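Long-range contacts in WGR domain-containing protein (Bacteroides fragilis, PDB 2RA8), which is of unknown function but joins an N-terminal WGR domain, a module often linked to nucleic acid binding, to a leucine-rich-repeat domain: residues L226-V230 with V260-E264; S287-D293 with M314-S320; A296-L300 with M323-L327; I306-I312 with L331-I335. One frame throughout, in Å; residues are numbered along the deposited sequence.

All four contacts tie neighbouring turns of the leucine-rich-repeat domain, whose parallel strands include 223-227, 256-260, 283-285, 311-313 and 334-336. Contacts 1 and 2 are mostly buried and lie where strands give way to loops; contact 1 is held by backbone hydrogen bonds, contact 2 by backbone bonds together with the Asp293 carboxylate, and they touch directly, Asp261 N lying 3.0 Å from Ser287 O. Contacts 3 and 4 are only partly buried. Contact 3 pairs helices 293-300 and 321-330 through apolar side chains with one salt bridge beside them, whereas contact 4 joins the last two strands and the connections leading into them, with one cross-segment hydrogen bond and a selenomethionine packed between the segments. Leu319 of contact 2 packs on Ala296 and Leu327 of contact 3.

Contact 1: L226-V230 with V260-E264; sequences LYVGV and VDAEE
Tyr227 swings its ring beside the backbone N, anti to the carbonyl carbon (chi1 -80°), while Val260 has CG1 anti to its carbonyl carbon (chi1 -55°), which leaves CG2 between N and carbonyl carbon; together these torsions bring the CG2 methyl over the ring. The result is a CH-pi contact: CG2 of Val260 lies 3.7 Å from the Tyr227 ring centroid and 18° off the normal, displaced toward CD1. Asp261 CB approaches the same ring obliquely at CD2, and Asp261 OD1 is bonded to the backbone N of Leu355. Behind the side chains, the parallel pairing of Tyr227 with Val260 rests on two nearly straight bonds, Val260 N to Leu226 O (3.0 Å) and Val228 N to Val260 O (2.8 Å). Farther along, the pattern changes. Gly229 N reaches Asp261 O at 3.0 Å from above the carbonyl plane, in a more bent bond, and a water bridges Gly229 O to Glu263 N. Val228 CG2 meets Ala262 CB at 3.6 Å. The contact thus follows two adjacent strands of the leucine-rich-repeat sheet into their loops: Tyr227 also packs on Glu199 and Ile201 of strand 197-201, Val260 on Ser287 beyond strand 283-285, and the 260-264 loop leads into helix 265-274.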
loop_
_atom_site.group_PDB
_atom_site.type_symbol
_atom_site.label_atom_id
_atom_site.label_comp_id
_atom_site.label_asym_id
_atom_site.label_seq_id
_atom_site.Cartn_x
_atom_site.Cartn_y
_atom_site.Cartn_z
ATOM N N LEU A 226 12.822 -12.889 11.137
ATOM C CA LEU A 226 12.880 -13.852 10.050
ATOM C C LEU A 226 11.502 -14.255 9.610
ATOM O O LEU A 226 10.678 -14.660 10.433
ATOM C CB LEU A 226 13.624 -15.122 10.491
ATOM C CG LEU A 226 15.076 -15.006 10.976
ATOM C CD1 LEU A 226 15.541 -16.362 11.499
ATOM C CD2 LEU A 226 15.978 -14.520 9.842
ATOM N N TYR A 227 11.235 -14.133 8.315
ATOM C CA TYR A 227 9.945 -14.553 7.760
ATOM C C TYR A 227 10.070 -16.037 7.433
ATOM O O TYR A 227 10.975 -16.441 6.695
ATOM C CB TYR A 227 9.621 -13.766 6.472
ATOM C CG TYR A 227 9.065 -12.380 6.711
ATOM C CD1 TYR A 227 9.763 -11.446 7.480
ATOM C CD2 TYR A 227 7.831 -12.007 6.175
ATOM C CE1 TYR A 227 9.241 -10.176 7.718
ATOM C CE2 TYR A 227 7.300 -10.744 6.400
ATOM C CZ TYR A 227 8.008 -9.839 7.174
ATOM O OH TYR A 227 7.467 -8.608 7.430
ATOM N N VAL A 228 9.176 -16.854 7.988
ATOM C CA VAL A 228 9.209 -18.295 7.754
ATOM C C VAL A 228 8.722 -18.670 6.375
ATOM O O VAL A 228 9.364 -19.449 5.666
ATOM C CB VAL A 228 8.343 -19.050 8.786
ATOM C CG1 VAL A 228 8.426 -20.559 8.531
ATOM C CG2 VAL A 228 8.813 -18.724 10.194
ATOM N N GLY A 229 7.576 -18.125 5.986
ATOM C CA GLY A 229 7.035 -18.438 4.677
ATOM C C GLY A 229 6.492 -19.857 4.643
ATOM O O GLY A 229 6.363 -20.496 5.684
ATOM N N VAL A 230 6.196 -20.370 3.453
ATOM C CA VAL A 230 5.634 -21.715 3.343
ATOM C C VAL A 230 6.484 -22.720 2.596
ATOM O O VAL A 230 7.442 -22.361 1.908
ATOM C CB VAL A 230 4.237 -21.653 2.691
ATOM C CG1 VAL A 230 3.250 -20.999 3.647
ATOM C CG2 VAL A 230 4.307 -20.861 1.394
ATOM N N VAL A 260 8.280 -14.792 12.151
ATOM C CA VAL A 260 6.978 -14.397 11.643
ATOM C C VAL A 260 6.551 -15.020 10.360
ATOM O O VAL A 260 7.282 -15.788 9.744
ATOM C CB VAL A 260 6.971 -12.866 11.422
ATOM C CG1 VAL A 260 7.354 -12.150 12.702
ATOM C CG2 VAL A 260 7.957 -12.502 10.303
ATOM N N ASP A 261 5.335 -14.680 9.948
ATOM C CA ASP A 261 4.795 -15.158 8.686
ATOM C C ASP A 261 4.836 -16.674 8.535
ATOM O O ASP A 261 5.177 -17.193 7.470
ATOM C CB ASP A 261 5.576 -14.470 7.557
ATOM C CG ASP A 261 4.962 -14.699 6.192
ATOM O OD1 ASP A 261 3.750 -14.424 6.027
ATOM O OD2 ASP A 261 5.704 -15.145 5.292
ATOM N N ALA A 262 4.474 -17.390 9.599
ATOM C CA ALA A 262 4.473 -18.856 9.585
ATOM C C ALA A 262 3.082 -19.436 9.727
ATOM O O ALA A 262 2.219 -18.838 10.372
ATOM C CB ALA A 262 5.357 -19.388 10.720
ATOM N N GLU A 263 2.863 -20.607 9.131
ATOM C CA GLU A 263 1.572 -21.293 9.226
ATOM C C GLU A 263 1.399 -21.786 10.638
ATOM O O GLU A 263 0.299 -21.778 11.178
ATOM C CB GLU A 263 1.514 -22.481 8.269
ATOM C CG GLU A 263 0.786 -22.189 6.968
ATOM C CD GLU A 263 0.762 -23.382 6.026
ATOM O OE1 GLU A 263 0.417 -24.498 6.479
ATOM O OE2 GLU A 263 1.077 -23.201 4.829
ATOM N N GLU A 264 2.498 -22.215 11.247
ATOM C CA GLU A 264 2.470 -22.692 12.626
ATOM C C GLU A 264 2.940 -21.584 13.534
ATOM O O GLU A 264 3.916 -21.730 14.273
ATOM C CB GLU A 264 3.371 -23.918 12.785
ATOM C CG GLU A 264 2.932 -25.105 11.935
ATOM C CD GLU A 264 3.810 -26.330 12.136
ATOM O OE1 GLU A 264 3.863 -26.848 13.272
ATOM O OE2 GLU A 264 4.446 -26.777 11.157
HETATM O O HOH W 1 4.680 -22.066 7.460
#

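Contact 2: S287-D293 with M314-S320; sequences SAGVLTD and MKYNYLS
Tyr316 and Tyr318 both turn a ring edge to Gly289 O, which lies near each ring plane, while Ala288 C approaches Tyr316 CD1 obliquely at 3.4 Å and Val290 CA comes obliquely to Tyr318. These are successive strand-to-helix loops of a leucine-rich-repeat domain, stacked one turn on the next. Beyond the rings, the hydroxyls of Tyr316 and Tyr318 bond to the backbone O and N of Ile352, respectively. Two backbone bonds stitch the loops together: Ala288 N to Lys315 O, almost straight at 178° and in the carbonyl plane, and Tyr318 N to Leu291 O at 2.8 Å. A water lies between Gly289 N and Tyr316 O, accepting from the former. Asn317 shapes its own loop. With CG between the backbone N and the carbonyl carbon (chi1 61°), OD1 accepts from Leu319 N in an Asx turn and ND2 gives a 2.9 Å bond to Met314 O; Ser340 and Val337 supply further partners for this amide. On the apolar side, Leu291 CD1 meets CG of selenomethionine Met314 at 3.9 Å. At the helix starts, the Asp293 carboxylate receives Ser320 on the syn sides of both oxygens, OD1 from N at 2.9 Å and OD2 from OG at 2.6 Å.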
loop_
_atom_site.group_PDB
_atom_site.type_symbol
_atom_site.label_atom_id
_atom_site.label_comp_id
_atom_site.label_asym_id
_atom_site.label_seq_id
_atom_site.Cartn_x
_atom_site.Cartn_y
_atom_site.Cartn_z
ATOM N N SER A 287 4.078 -11.710 14.301
ATOM C CA SER A 287 3.157 -11.178 13.304
ATOM C C SER A 287 3.138 -11.925 12.000
ATOM O O SER A 287 3.838 -12.923 11.819
ATOM C CB SER A 287 3.514 -9.724 13.021
ATOM O OG SER A 287 4.859 -9.624 12.588
ATOM N N ALA A 288 2.304 -11.429 11.090
ATOM C CA ALA A 288 2.157 -11.956 9.738
ATOM C C ALA A 288 1.823 -13.411 9.557
ATOM O O ALA A 288 1.874 -13.908 8.426
ATOM C CB ALA A 288 3.412 -11.624 8.931
ATOM N N GLY A 289 1.463 -14.111 10.630
ATOM C CA GLY A 289 1.157 -15.529 10.494
ATOM C C GLY A 289 -0.239 -15.965 10.906
ATOM O O GLY A 289 -1.122 -15.134 11.167
ATOM N N VAL A 290 -0.440 -17.280 10.963
ATOM C CA VAL A 290 -1.723 -17.847 11.361
ATOM C C VAL A 290 -1.751 -18.025 12.858
ATOM O O VAL A 290 -1.767 -19.139 13.373
ATOM C CB VAL A 290 -1.972 -19.204 10.675
ATOM C CG1 VAL A 290 -3.352 -19.723 11.029
ATOM C CG2 VAL A 290 -1.836 -19.044 9.173
ATOM N N LEU A 291 -1.740 -16.897 13.557
ATOM C CA LEU A 291 -1.771 -16.856 15.009
ATOM C C LEU A 291 -3.240 -16.897 15.383
ATOM O O LEU A 291 -4.000 -15.980 15.043
ATOM C CB LEU A 291 -1.153 -15.546 15.477
ATOM C CG LEU A 291 -0.435 -15.307 16.808
ATOM C CD1 LEU A 291 -1.005 -14.032 17.400
ATOM C CD2 LEU A 291 -0.575 -16.461 17.760
ATOM N N THR A 292 -3.648 -17.965 16.064
ATOM C CA THR A 292 -5.041 -18.125 16.479
ATOM C C THR A 292 -5.208 -17.943 17.961
ATOM O O THR A 292 -4.233 -17.757 18.691
ATOM C CB THR A 292 -5.576 -19.514 16.104
ATOM O OG1 THR A 292 -4.781 -20.518 16.749
ATOM C CG2 THR A 292 -5.532 -19.714 14.603
ATOM N N ASP A 293 -6.455 -18.011 18.417
ATOM C CA ASP A 293 -6.773 -17.839 19.832
ATOM C C ASP A 293 -6.056 -18.789 20.755
ATOM O O ASP A 293 -5.795 -18.455 21.909
ATOM C CB ASP A 293 -8.283 -17.970 20.058
ATOM C CG ASP A 293 -9.061 -16.782 19.519
ATOM O OD1 ASP A 293 -8.430 -15.780 19.120
ATOM O OD2 ASP A 293 -10.307 -16.848 19.502
HETATM N N MSE A 314 1.447 -8.497 16.959
HETATM C CA MSE A 314 0.609 -9.566 16.423
HETATM C C MSE A 314 -0.143 -9.054 15.217
HETATM O O MSE A 314 -1.229 -9.532 14.886
HETATM C CB MSE A 314 -0.375 -10.049 17.491
HETATM C CG MSE A 314 0.311 -10.645 18.725
HETATM SE SE MSE A 314 -0.911 -11.269 20.111
HETATM C CE MSE A 314 -0.985 -9.687 21.206
ATOM N N LYS A 315 0.446 -8.062 14.554
ATOM C CA LYS A 315 -0.145 -7.455 13.366
ATOM C C LYS A 315 -0.304 -8.516 12.310
ATOM O O LYS A 315 0.664 -9.151 11.910
ATOM C CB LYS A 315 0.750 -6.317 12.887
ATOM C CG LYS A 315 0.148 -5.415 11.827
ATOM C CD LYS A 315 0.928 -4.106 11.771
ATOM C CE LYS A 315 0.791 -3.417 10.424
ATOM N NZ LYS A 315 -0.629 -3.187 10.059
ATOM N N TYR A 316 -1.543 -8.687 11.851
ATOM C CA TYR A 316 -1.950 -9.712 10.879
ATOM C C TYR A 316 -2.041 -10.993 11.668
ATOM O O TYR A 316 -1.026 -11.604 12.028
ATOM C CB TYR A 316 -0.969 -9.889 9.704
ATOM C CG TYR A 316 -1.480 -10.894 8.675
ATOM C CD1 TYR A 316 -1.275 -12.265 8.852
ATOM C CD2 TYR A 316 -2.261 -10.484 7.590
ATOM C CE1 TYR A 316 -1.840 -13.202 7.987
ATOM C CE2 TYR A 316 -2.835 -11.424 6.715
ATOM C CZ TYR A 316 -2.619 -12.776 6.927
ATOM O OH TYR A 316 -3.188 -13.721 6.100
ATOM N N ASN A 317 -3.274 -11.401 11.950
ATOM C CA ASN A 317 -3.527 -12.591 12.750
ATOM C C ASN A 317 -4.891 -13.177 12.465
ATOM O O ASN A 317 -5.610 -12.721 11.577
ATOM C CB ASN A 317 -3.457 -12.217 14.233
ATOM C CG ASN A 317 -4.506 -11.183 14.617
ATOM O OD1 ASN A 317 -5.708 -11.449 14.552
ATOM N ND2 ASN A 317 -4.058 -9.995 15.010
ATOM N N TYR A 318 -5.255 -14.195 13.234
ATOM C CA TYR A 318 -6.548 -14.848 13.084
ATOM C C TYR A 318 -7.196 -14.975 14.447
ATOM O O TYR A 318 -7.768 -16.009 14.777
ATOM C CB TYR A 318 -6.381 -16.236 12.437
ATOM C CG TYR A 318 -6.278 -16.231 10.925
ATOM C CD1 TYR A 318 -7.423 -16.317 10.128
ATOM C CD2 TYR A 318 -5.040 -16.151 10.289
ATOM C CE1 TYR A 318 -7.332 -16.325 8.730
ATOM C CE2 TYR A 318 -4.940 -16.159 8.895
ATOM C CZ TYR A 318 -6.087 -16.247 8.127
ATOM O OH TYR A 318 -5.981 -16.267 6.758
ATOM N N LEU A 319 -7.088 -13.917 15.247
ATOM C CA LEU A 319 -7.680 -13.885 16.578
ATOM C C LEU A 319 -9.137 -13.485 16.475
ATOM O O LEU A 319 -9.531 -12.784 15.541
ATOM C CB LEU A 319 -6.965 -12.865 17.465
ATOM C CG LEU A 319 -5.469 -13.054 17.740
ATOM C CD1 LEU A 319 -4.992 -11.941 18.655
ATOM C CD2 LEU A 319 -5.218 -14.418 18.376
ATOM N N SER A 320 -9.946 -13.925 17.433
ATOM C CA SER A 320 -11.365 -13.579 17.448
ATOM C C SER A 320 -11.479 -12.257 18.164
ATOM O O SER A 320 -10.568 -11.875 18.908
ATOM C CB SER A 320 -12.166 -14.648 18.202
ATOM O OG SER A 320 -11.791 -14.705 19.568
HETATM O O HOH W 2 0.727 -13.425 13.547
#

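Contact 3: A296-L300 with M323-L327; sequences ARLLL and MKKEL
Ala296 points its methyl toward the facing helix, where CB meets CG of selenomethionine Met323 and CD1 of Leu327, each at 3.7 Å. Around this short residue the larger side chains are turned against one another. Leu300 and Leu327 cross at about a right angle, with Leu300 CG 3.8 Å from Leu327 CD2. Met323 has CG anti to the backbone N and then bends at the next two torsions, which carries SE to within 3.6 Å of Leu300 CD1 and sets CE over one face of the Arg297 guanidinium. Glu326 takes the edge of that same group: OE2 lies in the guanidinium plane, 2.6 Å from Arg297 NH2, although the two planes are 40° apart. Arg297 leaves its helix heading away from the partner and returns through bends at chi2 and chi3. The axes of the two short segments come within 10.7 Å at an angle of 26°, a nearly parallel pairing of neighbouring helices in the leucine-rich-repeat domain. Chemically, the Arg297-Glu326 salt bridge contains only a weak, bent hydrogen bond (120° at H), so electrostatic attraction probably contributes more than directional bonding, while the apolar contacts beneath it join the helices.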
loop_
_atom_site.group_PDB
_atom_site.type_symbol
_atom_site.label_atom_id
_atom_site.label_comp_id
_atom_site.label_asym_id
_atom_site.label_seq_id
_atom_site.Cartn_x
_atom_site.Cartn_y
_atom_site.Cartn_z
ATOM N N ALA A 296 -2.730 -17.082 21.393
ATOM C CA ALA A 296 -2.833 -15.958 22.324
ATOM C C ALA A 296 -3.106 -16.465 23.713
ATOM O O ALA A 296 -2.653 -15.891 24.705
ATOM C CB ALA A 296 -3.945 -15.023 21.890
ATOM N N ARG A 297 -3.867 -17.552 23.777
ATOM C CA ARG A 297 -4.236 -18.201 25.030
ATOM C C ARG A 297 -3.010 -18.434 25.890
ATOM O O ARG A 297 -3.008 -18.157 27.096
ATOM C CB ARG A 297 -4.885 -19.552 24.723
ATOM C CG ARG A 297 -6.232 -19.821 25.378
ATOM C CD ARG A 297 -6.136 -19.923 26.888
ATOM N NE ARG A 297 -6.395 -18.648 27.552
ATOM C CZ ARG A 297 -7.536 -17.970 27.448
ATOM N NH1 ARG A 297 -8.524 -18.439 26.698
ATOM N NH2 ARG A 297 -7.701 -16.829 28.107
ATOM N N LEU A 298 -1.960 -18.959 25.267
ATOM C CA LEU A 298 -0.724 -19.247 25.980
ATOM C C LEU A 298 -0.189 -18.016 26.666
ATOM O O LEU A 298 0.254 -18.075 27.817
ATOM C CB LEU A 298 0.326 -19.803 25.017
ATOM C CG LEU A 298 -0.067 -21.016 24.158
ATOM C CD1 LEU A 298 1.102 -21.383 23.278
ATOM C CD2 LEU A 298 -0.461 -22.198 25.026
ATOM N N LEU A 299 -0.232 -16.886 25.966
ATOM C CA LEU A 299 0.252 -15.634 26.529
ATOM C C LEU A 299 -0.509 -15.293 27.773
ATOM O O LEU A 299 0.087 -14.970 28.803
ATOM C CB LEU A 299 0.092 -14.490 25.532
ATOM C CG LEU A 299 0.935 -14.539 24.264
ATOM C CD1 LEU A 299 0.420 -13.491 23.288
ATOM C CD2 LEU A 299 2.400 -14.300 24.607
ATOM N N LEU A 300 -1.835 -15.354 27.682
ATOM C CA LEU A 300 -2.697 -15.042 28.820
ATOM C C LEU A 300 -2.508 -15.983 29.990
ATOM O O LEU A 300 -2.695 -15.579 31.137
ATOM C CB LEU A 300 -4.172 -15.051 28.398
ATOM C CG LEU A 300 -4.605 -13.944 27.441
ATOM C CD1 LEU A 300 -6.051 -14.157 27.021
ATOM C CD2 LEU A 300 -4.433 -12.596 28.115
HETATM N N MSE A 323 -11.130 -12.638 21.906
HETATM C CA MSE A 323 -9.758 -12.861 22.369
HETATM C C MSE A 323 -8.971 -11.569 22.342
HETATM O O MSE A 323 -8.159 -11.299 23.241
HETATM C CB MSE A 323 -9.058 -13.915 21.496
HETATM C CG MSE A 323 -7.577 -14.103 21.813
HETATM SE SE MSE A 323 -7.218 -14.555 23.673
HETATM C CE MSE A 323 -7.549 -16.460 23.568
ATOM N N LYS A 324 -9.199 -10.755 21.315
ATOM C CA LYS A 324 -8.514 -9.474 21.213
ATOM C C LYS A 324 -8.926 -8.565 22.351
ATOM O O LYS A 324 -8.101 -7.817 22.878
ATOM C CB LYS A 324 -8.792 -8.809 19.849
ATOM C CG LYS A 324 -8.024 -9.451 18.685
ATOM C CD LYS A 324 -8.276 -8.740 17.353
ATOM C CE LYS A 324 -9.668 -9.050 16.818
ATOM N NZ LYS A 324 -9.969 -8.321 15.552
ATOM N N LYS A 325 -10.192 -8.632 22.760
ATOM C CA LYS A 325 -10.661 -7.812 23.878
ATOM C C LYS A 325 -9.941 -8.254 25.132
ATOM O O LYS A 325 -9.451 -7.431 25.903
ATOM C CB LYS A 325 -12.165 -7.991 24.111
ATOM C CG LYS A 325 -13.063 -7.632 22.942
ATOM C CD LYS A 325 -13.152 -6.134 22.704
ATOM C CE LYS A 325 -14.129 -5.834 21.569
ATOM N NZ LYS A 325 -14.348 -4.378 21.356
ATOM N N GLU A 326 -9.879 -9.569 25.334
ATOM C CA GLU A 326 -9.227 -10.149 26.507
ATOM C C GLU A 326 -7.779 -9.765 26.553
ATOM O O GLU A 326 -7.268 -9.345 27.591
ATOM C CB GLU A 326 -9.330 -11.672 26.485
ATOM C CG GLU A 326 -9.278 -12.302 27.873
ATOM C CD GLU A 326 -9.351 -13.818 27.838
ATOM O OE1 GLU A 326 -10.084 -14.358 26.984
ATOM O OE2 GLU A 326 -8.687 -14.470 28.672
ATOM N N LEU A 327 -7.104 -9.912 25.419
ATOM C CA LEU A 327 -5.691 -9.564 25.322
ATOM C C LEU A 327 -5.492 -8.110 25.634
ATOM O O LEU A 327 -4.564 -7.736 26.352
ATOM C CB LEU A 327 -5.169 -9.847 23.911
ATOM C CG LEU A 327 -5.040 -11.320 23.539
ATOM C CD1 LEU A 327 -4.868 -11.450 22.041
ATOM C CD2 LEU A 327 -3.862 -11.933 24.289
#

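Contact 4: I306-I312 with L331-I335; sequences IKHLKFI and LPMKI
Selenomethionine Met333 packs against Ile306, Leu309 and Ile312 of the 306-312 segment. Its CG sits between the backbone N and the carbonyl carbon (chi1 83°), and further bends fold the chain along that segment: CB lies 3.3 Å from Leu309 O, CE 3.2 Å from Ile306 O, and SE 3.8 Å from Ile312 CD1. Ile306 CD1 meets Leu331 CD2 at 3.9 Å, the two side chains crossing at a slant. On the other face of the sheet from Ile312, Phe311 presents its ring edge to the Lys334 carbonyl, and CE1 approaches Lys334 NZ at 3.4 Å; the amine comes round because the lysine chain runs extended until it bends at its last torsion. The segments reach the two strands, 311-313 and 334-336, of a beta-alpha-beta unit whose helix is 321-330, at the last strand of the parallel repeat sheet. Ile312 pairs with Ile335 in parallel, and Ile312 N donates to Lys334 O at 3.2 Å in the carbonyl plane. The same oxygen receives a CA-H contact from Phe311 at 3.3 Å. Farther out, a type I turn from Ile306 to Leu309, closed by Leu309 N to Ile306 O, carries both carbonyls that Met333 meets. Phe311 also bonds through its backbone to Glu282 and Met284, while Ile335 packs on Leu327 and Gln328.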
loop_
_atom_site.group_PDB
_atom_site.type_symbol
_atom_site.label_atom_id
_atom_site.label_comp_id
_atom_site.label_asym_id
_atom_site.label_seq_id
_atom_site.Cartn_x
_atom_site.Cartn_y
_atom_site.Cartn_z
ATOM N N ILE A 306 5.722 -12.615 30.443
ATOM C CA ILE A 306 5.786 -11.561 29.439
ATOM C C ILE A 306 5.488 -10.145 29.873
ATOM O O ILE A 306 5.717 -9.206 29.108
ATOM C CB ILE A 306 4.860 -11.898 28.248
ATOM C CG1 ILE A 306 3.396 -11.918 28.701
ATOM C CG2 ILE A 306 5.255 -13.237 27.665
ATOM C CD1 ILE A 306 2.402 -12.056 27.563
ATOM N N LYS A 307 5.002 -9.971 31.098
ATOM C CA LYS A 307 4.639 -8.646 31.597
ATOM C C LYS A 307 5.735 -7.616 31.601
ATOM O O LYS A 307 5.494 -6.450 31.902
ATOM C CB LYS A 307 4.046 -8.753 33.010
ATOM C CG LYS A 307 4.954 -9.408 34.041
ATOM C CD LYS A 307 4.282 -9.444 35.408
ATOM C CE LYS A 307 5.197 -10.025 36.477
ATOM N NZ LYS A 307 4.535 -10.031 37.811
ATOM N N HIS A 308 6.947 -8.029 31.260
ATOM C CA HIS A 308 8.088 -7.122 31.229
ATOM C C HIS A 308 8.327 -6.587 29.834
ATOM O O HIS A 308 9.056 -5.615 29.654
ATOM C CB HIS A 308 9.335 -7.858 31.692
ATOM C CG HIS A 308 9.775 -8.931 30.747
ATOM N ND1 HIS A 308 10.541 -8.664 29.632
ATOM C CD2 HIS A 308 9.526 -10.260 30.725
ATOM C CE1 HIS A 308 10.744 -9.786 28.964
ATOM N NE2 HIS A 308 10.137 -10.769 29.605
ATOM N N LEU A 309 7.727 -7.230 28.838
ATOM C CA LEU A 309 7.892 -6.803 27.452
ATOM C C LEU A 309 7.317 -5.430 27.252
ATOM O O LEU A 309 6.418 -5.011 27.982
ATOM C CB LEU A 309 7.196 -7.783 26.493
ATOM C CG LEU A 309 7.761 -9.205 26.404
ATOM C CD1 LEU A 309 6.904 -10.047 25.466
ATOM C CD2 LEU A 309 9.198 -9.153 25.897
ATOM N N LYS A 310 7.847 -4.712 26.268
ATOM C CA LYS A 310 7.363 -3.373 25.958
ATOM C C LYS A 310 6.406 -3.415 24.794
ATOM O O LYS A 310 5.601 -2.503 24.607
ATOM C CB LYS A 310 8.539 -2.451 25.616
ATOM C CG LYS A 310 9.357 -2.029 26.830
ATOM C CD LYS A 310 10.823 -1.719 26.505
ATOM C CE LYS A 310 11.002 -0.547 25.547
ATOM N NZ LYS A 310 10.747 -0.916 24.126
ATOM N N PHE A 311 6.465 -4.491 24.014
ATOM C CA PHE A 311 5.611 -4.599 22.838
ATOM C C PHE A 311 5.500 -6.010 22.323
ATOM O O PHE A 311 6.486 -6.751 22.251
ATOM C CB PHE A 311 6.172 -3.672 21.730
ATOM C CG PHE A 311 5.404 -3.697 20.426
ATOM C CD1 PHE A 311 4.016 -3.606 20.400
ATOM C CD2 PHE A 311 6.090 -3.739 19.215
ATOM C CE1 PHE A 311 3.326 -3.552 19.182
ATOM C CE2 PHE A 311 5.407 -3.686 18.000
ATOM C CZ PHE A 311 4.028 -3.591 17.987
ATOM N N ILE A 312 4.277 -6.401 21.991
ATOM C CA ILE A 312 4.032 -7.715 21.427
ATOM C C ILE A 312 3.329 -7.439 20.128
ATOM O O ILE A 312 2.187 -6.977 20.120
ATOM C CB ILE A 312 3.138 -8.581 22.329
ATOM C CG1 ILE A 312 3.812 -8.788 23.696
ATOM C CG2 ILE A 312 2.892 -9.927 21.660
ATOM C CD1 ILE A 312 3.016 -9.694 24.647
ATOM N N LEU A 331 -3.434 -7.713 29.078
ATOM C CA LEU A 331 -2.008 -7.438 28.888
ATOM C C LEU A 331 -1.703 -5.988 29.180
ATOM O O LEU A 331 -2.338 -5.088 28.638
ATOM C CB LEU A 331 -1.571 -7.812 27.461
ATOM C CG LEU A 331 -1.652 -9.317 27.147
ATOM C CD1 LEU A 331 -1.096 -9.597 25.763
ATOM C CD2 LEU A 331 -0.864 -10.102 28.189
ATOM N N PRO A 332 -0.717 -5.733 30.059
ATOM C CA PRO A 332 -0.331 -4.369 30.437
ATOM C C PRO A 332 0.479 -3.551 29.465
ATOM O O PRO A 332 0.505 -2.327 29.571
ATOM C CB PRO A 332 0.416 -4.581 31.752
ATOM C CG PRO A 332 1.112 -5.886 31.510
ATOM C CD PRO A 332 0.018 -6.726 30.869
HETATM N N MSE A 333 1.145 -4.189 28.510
HETATM C CA MSE A 333 1.960 -3.425 27.571
HETATM C C MSE A 333 1.307 -3.223 26.233
HETATM O O MSE A 333 0.233 -3.756 25.949
HETATM C CB MSE A 333 3.324 -4.098 27.367
HETATM C CG MSE A 333 3.343 -5.236 26.353
HETATM SE SE MSE A 333 2.158 -6.705 26.760
HETATM C CE MSE A 333 3.156 -7.490 28.213
ATOM N N LYS A 334 1.966 -2.436 25.396
ATOM C CA LYS A 334 1.465 -2.143 24.069
ATOM C C LYS A 334 1.448 -3.395 23.237
ATOM O O LYS A 334 2.387 -4.193 23.288
ATOM C CB LYS A 334 2.363 -1.094 23.406
ATOM C CG LYS A 334 1.957 -0.693 21.997
ATOM C CD LYS A 334 2.885 0.386 21.449
ATOM C CE LYS A 334 2.442 0.862 20.073
ATOM N NZ LYS A 334 2.433 -0.241 19.075
ATOM N N ILE A 335 0.370 -3.592 22.483
ATOM C CA ILE A 335 0.267 -4.745 21.600
ATOM C C ILE A 335 -0.422 -4.320 20.340
ATOM O O ILE A 335 -1.219 -3.379 20.341
ATOM C CB ILE A 335 -0.537 -5.920 22.227
ATOM C CG1 ILE A 335 -1.979 -5.488 22.504
ATOM C CG2 ILE A 335 0.146 -6.395 23.511
ATOM C CD1 ILE A 335 -2.902 -6.639 22.887
#